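Local coordinates for protein probable phospholipase A2 homolog 2 (Oryza sativa, PDB 2WG9) that probably catalyses the calcium-dependent hydrolysis of the 2-acyl ester of membrane phospholipids, releasing a lysophospholipid and a free fatty acid, at residues G92-F95 with P96-C100. Numbering follows the deposited sequence.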
ATOM      1  N   GLY A  92       8.093  12.508  -8.130  1.00 21.72           N
ATOM      2  CA  GLY A  92       9.382  12.767  -7.500  1.00 22.12           C
ATOM      3  C   GLY A  92      10.354  11.606  -7.547  1.00 22.22           C
ATOM      4  O   GLY A  92      10.100  10.576  -8.185  1.00 22.50           O
ATOM      5  N   ALA A  93      11.482  11.785  -6.869  1.00 22.13           N
ATOM      6  CA  ALA A  93      12.525  10.773  -6.818  1.00 22.04           C
ATOM      7  C   ALA A  93      12.047   9.553  -6.050  1.00 21.80           C
ATOM      8  O   ALA A  93      11.270   9.666  -5.098  1.00 22.15           O
ATOM      9  CB  ALA A  93      13.781  11.338  -6.163  1.00 22.40           C
ATOM     10  N   THR A  94      12.513   8.386  -6.464  1.00 21.03           N
ATOM     11  CA  THR A  94      12.330   7.196  -5.662  1.00 20.10           C
ATOM     12  C   THR A  94      13.609   6.961  -4.862  1.00 19.94           C
ATOM     13  O   THR A  94      14.582   7.717  -4.989  1.00 20.02           O
ATOM     14  CB  THR A  94      11.932   5.967  -6.521  1.00 20.23           C
ATOM     15  OG1 THR A  94      11.556   4.881  -5.660  1.00 18.90           O
ATOM     16  CG2 THR A  94      13.076   5.534  -7.438  1.00 19.02           C
ATOM     17  N   PHE A  95      13.599   5.931  -4.025  1.00 19.56           N
ATOM     18  CA  PHE A  95      14.743   5.610  -3.191  1.00 19.08           C
ATOM     19  C   PHE A  95      15.860   4.958  -4.009  1.00 19.56           C
ATOM     20  O   PHE A  95      15.590   4.281  -5.014  1.00 19.35           O
ATOM     21  CB  PHE A  95      14.325   4.725  -2.010  1.00 18.48           C
ATOM     22  CG  PHE A  95      13.535   3.503  -2.402  1.00 17.17           C
ATOM     23  CD1 PHE A  95      12.156   3.587  -2.630  1.00 15.79           C
ATOM     24  CD2 PHE A  95      14.163   2.268  -2.531  1.00 16.24           C
ATOM     25  CE1 PHE A  95      11.426   2.468  -2.983  1.00 14.59           C
ATOM     26  CE2 PHE A  95      13.442   1.129  -2.874  1.00 14.29           C
ATOM     27  CZ  PHE A  95      12.071   1.226  -3.109  1.00 14.72           C
ATOM     28  N   PRO A  96      17.125   5.202  -3.615  1.00 19.71           N
ATOM     29  CA  PRO A  96      18.222   4.537  -4.306  1.00 19.71           C
ATOM     30  C   PRO A  96      18.173   3.035  -4.097  1.00 19.79           C
ATOM     31  O   PRO A  96      17.835   2.564  -3.003  1.00 20.33           O
ATOM     32  CB  PRO A  96      19.480   5.134  -3.663  1.00 19.64           C
ATOM     33  CG  PRO A  96      19.035   5.822  -2.436  1.00 19.92           C
ATOM     34  CD  PRO A  96      17.589   6.136  -2.572  1.00 19.85           C
ATOM     35  N   GLY A  97      18.498   2.287  -5.142  1.00 19.35           N
ATOM     36  CA  GLY A  97      18.455   0.830  -5.065  1.00 19.12           C
ATOM     37  C   GLY A  97      17.082   0.235  -5.319  1.00 18.80           C
ATOM     38  O   GLY A  97      16.889  -0.965  -5.142  1.00 18.80           O
ATOM     39  N   ASN A  98      16.130   1.067  -5.733  1.00 18.62           N
ATOM     40  CA  ASN A  98      14.795   0.598  -6.112  1.00 18.76           C
ATOM     41  C   ASN A  98      14.861  -0.204  -7.412  1.00 19.23           C
ATOM     42  O   ASN A  98      15.061   0.357  -8.488  1.00 18.89           O
ATOM     43  CB  ASN A  98      13.832   1.781  -6.268  1.00 18.45           C
ATOM     44  CG  ASN A  98      12.384   1.351  -6.434  1.00 17.82           C
ATOM     45  OD1 ASN A  98      12.058   0.163  -6.421  1.00 17.97           O
ATOM     46  ND2 ASN A  98      11.502   2.329  -6.580  1.00 17.23           N
ATOM     47  N   LYS A  99      14.701  -1.520  -7.296  1.00 19.93           N
ATOM     48  CA  LYS A  99      14.742  -2.411  -8.460  1.00 20.38           C
ATOM     49  C   LYS A  99      13.414  -2.425  -9.218  1.00 20.50           C
ATOM     50  O   LYS A  99      13.311  -3.005 -10.305  1.00 20.62           O
ATOM     51  CB  LYS A  99      15.112  -3.834  -8.024  1.00 20.56           C
ATOM     52  CG  LYS A  99      16.399  -3.945  -7.207  1.00 21.01           C
ATOM     53  CD  LYS A  99      17.638  -3.857  -8.087  1.00 22.58           C
ATOM     54  CE  LYS A  99      18.886  -4.231  -7.307  1.00 22.74           C
ATOM     55  NZ  LYS A  99      19.201  -3.249  -6.226  1.00 24.12           N
ATOM     56  N   CYS A 100      12.394  -1.803  -8.629  1.00 20.51           N
ATOM     57  CA  CYS A 100      11.079  -1.724  -9.245  1.00 20.53           C
ATOM     58  C   CYS A 100      10.956  -0.463 -10.087  1.00 20.93           C
ATOM     59  O   CYS A 100      11.723   0.489  -9.925  1.00 21.14           O
ATOM     60  CB  CYS A 100       9.971  -1.745  -8.181  1.00 20.12           C
ATOM     61  SG  CYS A 100       9.856  -3.251  -7.171  1.00 20.15           S
TER
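The carboxamide of N98 lies almost flat over one face of the F95 ring, the two planes only 14° apart, although just two residues separate them in sequence. CG of the amide sits 3.3 Å from CZ of F95, and CB of N98 makes a CH-pi contact 3.7 Å from the ring centroid. A type II beta turn from F95 to N98 brings them together, with P96 and G97 at its corners; its closing bond, from N98 N to F95 O, is weak at 3.3 Å. G97 has a positive phi of 84°, where a CB would collide with the preceding carbonyl oxygen. With chi1 at 52°, F95 CG is tucked between N and C of its own backbone, which sends the ring back beneath the N98 side chain.

Both ends of the amide are bonded. ND2 donates to OG1 of T94 at 2.7 Å, the hydroxyl lying somewhat out of the amide plane, and OD1 accepts from the backbone N of C100 at 3.0 Å, from above the carbonyl plane, forming an Asx turn. The T94 hydroxyl also hydrogen-bonds D54, and the buried F95 ring packs on C23, C53 and D54. With an alanine here at N98, which has no carboxamide, C100 N is likely to be left without its acceptor, T94 OG1 would keep D54 but lose the amide donor, and the F95 face would lose the flat group stacked on it. The loop leads from helix 77-88 into helix 102-125, and C100 is disulfide-bonded to C28. Bonds at its two ends thus fix the rotation of the amide, so that one polar group both stacks on an aromatic ring and ties the turn to the backbone at the disulfide.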